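Long-range contact in uncharacterized protein (Acinetobacter baumannii, PDB 4PAR), which is a restriction endonuclease specific for 5-hydroxymethylcytosine in DNA, probably recognising the base with its SRA-like domain and cutting with its Vsr-like nuclease domain: residues P216-T221 with Q312-K317. The protein carries 3 engineered substitutions. Sequence-based numbering, arbitrary orientation.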
loop_
_atom_site.group_PDB
_atom_site.type_symbol
_atom_site.label_atom_id
_atom_site.label_comp_id
_atom_site.label_asym_id
_atom_site.label_seq_id
_atom_site.Cartn_x
_atom_site.Cartn_y
_atom_site.Cartn_z
ATOM N N PRO F 216 32.737 -17.409 16.124
ATOM C CA PRO F 216 33.296 -17.736 17.439
ATOM C C PRO F 216 34.382 -18.818 17.426
ATOM O O PRO F 216 35.431 -18.637 18.052
ATOM C CB PRO F 216 32.070 -18.225 18.217
ATOM C CG PRO F 216 30.927 -17.531 17.583
ATOM C CD PRO F 216 31.266 -17.466 16.125
ATOM N N TYR F 217 34.137 -19.924 16.728
ATOM C CA TYR F 217 35.017 -21.085 16.834
ATOM C C TYR F 217 36.066 -21.195 15.730
ATOM O O TYR F 217 36.908 -22.091 15.764
ATOM C CB TYR F 217 34.176 -22.362 16.875
ATOM C CG TYR F 217 33.460 -22.551 18.192
ATOM C CD1 TYR F 217 33.966 -23.408 19.164
ATOM C CD2 TYR F 217 32.289 -21.858 18.475
ATOM C CE1 TYR F 217 33.321 -23.577 20.374
ATOM C CE2 TYR F 217 31.637 -22.021 19.684
ATOM C CZ TYR F 217 32.158 -22.882 20.629
ATOM O OH TYR F 217 31.512 -23.048 21.833
ATOM N N LYS F 218 36.019 -20.288 14.761
ATOM C CA LYS F 218 37.025 -20.247 13.698
ATOM C C LYS F 218 37.398 -18.800 13.376
ATOM O O LYS F 218 36.524 -17.981 13.090
ATOM C CB LYS F 218 36.515 -20.965 12.441
ATOM C CG LYS F 218 36.346 -22.476 12.592
ATOM C CD LYS F 218 37.685 -23.158 12.849
ATOM C CE LYS F 218 37.518 -24.644 13.123
ATOM N NZ LYS F 218 38.830 -25.306 13.367
ATOM N N LYS F 219 38.691 -18.486 13.413
ATOM C CA LYS F 219 39.134 -17.102 13.240
ATOM C C LYS F 219 39.473 -16.759 11.786
ATOM O O LYS F 219 39.806 -15.614 11.477
ATOM C CB LYS F 219 40.343 -16.807 14.138
ATOM C CG LYS F 219 41.643 -17.469 13.706
ATOM C CD LYS F 219 42.818 -16.950 14.522
ATOM C CE LYS F 219 44.131 -17.574 14.076
ATOM N NZ LYS F 219 45.293 -17.066 14.865
ATOM N N ASP F 220 39.402 -17.749 10.902
ATOM C CA ASP F 220 39.618 -17.510 9.475
ATOM C C ASP F 220 38.307 -17.363 8.695
ATOM O O ASP F 220 38.324 -17.128 7.485
ATOM C CB ASP F 220 40.463 -18.634 8.868
ATOM C CG ASP F 220 39.790 -19.989 8.964
ATOM O OD1 ASP F 220 39.008 -20.202 9.915
ATOM O OD2 ASP F 220 40.043 -20.842 8.088
ATOM N N THR F 221 37.175 -17.501 9.385
ATOM C CA THR F 221 35.864 -17.430 8.737
ATOM C C THR F 221 34.982 -16.310 9.291
ATOM O O THR F 221 35.058 -15.966 10.469
ATOM C CB THR F 221 35.094 -18.757 8.875
ATOM O OG1 THR F 221 35.001 -19.113 10.258
ATOM C CG2 THR F 221 35.794 -19.873 8.113
ATOM N N GLN F 312 29.579 -27.011 9.216
ATOM C CA GLN F 312 29.281 -27.588 10.522
ATOM C C GLN F 312 28.802 -26.511 11.496
ATOM O O GLN F 312 29.188 -25.349 11.385
ATOM C CB GLN F 312 30.509 -28.320 11.078
ATOM C CG GLN F 312 31.808 -27.527 11.009
ATOM C CD GLN F 312 33.015 -28.339 11.456
ATOM O OE1 GLN F 312 32.908 -29.535 11.729
ATOM N NE2 GLN F 312 34.172 -27.687 11.534
ATOM N N THR F 313 27.940 -26.897 12.434
ATOM C CA THR F 313 27.406 -25.956 13.414
ATOM C C THR F 313 28.057 -26.136 14.783
ATOM O O THR F 313 28.842 -27.060 14.986
ATOM C CB THR F 313 25.884 -26.114 13.560
ATOM O OG1 THR F 313 25.590 -27.404 14.108
ATOM C CG2 THR F 313 25.209 -25.984 12.207
ATOM N N TYR F 314 27.709 -25.266 15.729
ATOM C CA TYR F 314 28.319 -25.302 17.057
ATOM C C TYR F 314 27.364 -24.826 18.156
ATOM O O TYR F 314 26.586 -23.897 17.954
ATOM C CB TYR F 314 29.593 -24.448 17.082
ATOM C CG TYR F 314 30.658 -24.872 16.088
ATOM C CD1 TYR F 314 31.526 -25.920 16.375
ATOM C CD2 TYR F 314 30.799 -24.221 14.868
ATOM C CE1 TYR F 314 32.500 -26.310 15.470
ATOM C CE2 TYR F 314 31.770 -24.604 13.958
ATOM C CZ TYR F 314 32.617 -25.647 14.264
ATOM O OH TYR F 314 33.585 -26.028 13.361
ATOM N N SER F 315 27.443 -25.461 19.321
ATOM C CA SER F 315 26.623 -25.086 20.471
ATOM C C SER F 315 27.015 -23.703 20.998
ATOM O O SER F 315 28.143 -23.260 20.780
ATOM C CB SER F 315 26.757 -26.136 21.579
ATOM O OG SER F 315 26.332 -27.411 21.130
ATOM N N PRO F 316 26.081 -23.015 21.686
ATOM C CA PRO F 316 26.350 -21.708 22.303
ATOM C C PRO F 316 27.610 -21.694 23.170
ATOM O O PRO F 316 27.916 -22.686 23.832
ATOM C CB PRO F 316 25.103 -21.467 23.153
ATOM C CG PRO F 316 24.023 -22.156 22.398
ATOM C CD PRO F 316 24.660 -23.389 21.807
ATOM N N LYS F 317 28.327 -20.573 23.159
ATOM C CA LYS F 317 29.628 -20.479 23.817
ATOM C C LYS F 317 29.581 -19.606 25.069
ATOM O O LYS F 317 29.187 -18.442 25.010
ATOM C CB LYS F 317 30.669 -19.934 22.832
ATOM C CG LYS F 317 32.116 -20.100 23.269
ATOM C CD LYS F 317 33.066 -19.762 22.126
ATOM C CE LYS F 317 34.501 -20.137 22.463
ATOM N NZ LYS F 317 35.404 -19.995 21.285
#
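At the surface of the SRA-like domain, the loop between strands 212-214 and 221-224 meets the C-terminal tail that follows strand 302-312. The Tyr217 ring is sandwiched between Tyr314 and Lys317 of the tail. On one face lies Lys317, whose extended chain runs alongside the ring in the opposite sense. Lys317 CD is 3.6 Å from Tyr217 CZ. Lys317 NZ sits over the Tyr217 ring centre, 4.2 Å from the centroid and 8° off the normal, a cation-pi contact.

Tyr314 approaches the opposite face, mainly through CB and offset toward the rim. The two ring planes are nearly parallel, at 9°, but slid so far that they barely overlap. Tyr314 CB instead packs under the rim of Tyr217, 4.0 Å from Tyr217 CD2. In return, Tyr217 CB stands over the centre of the Tyr314 ring, 4.2 Å from its centroid, a CH-pi contact. Tyr217 CG lies anti to the carbonyl carbon (chi1 -73°), which carries the ring into the tail between Lys317 and Tyr314.

Backbone hydrogen bonds tie Tyr314 to Cys200 and Lys317 to Gly202. The loop and tail themselves are joined by a CH-pi contact, apolar packing and one cation-pi pair. The Lys317 charge lies against the pi face at a surface contact, and this attraction probably helps hold the tail against the loop.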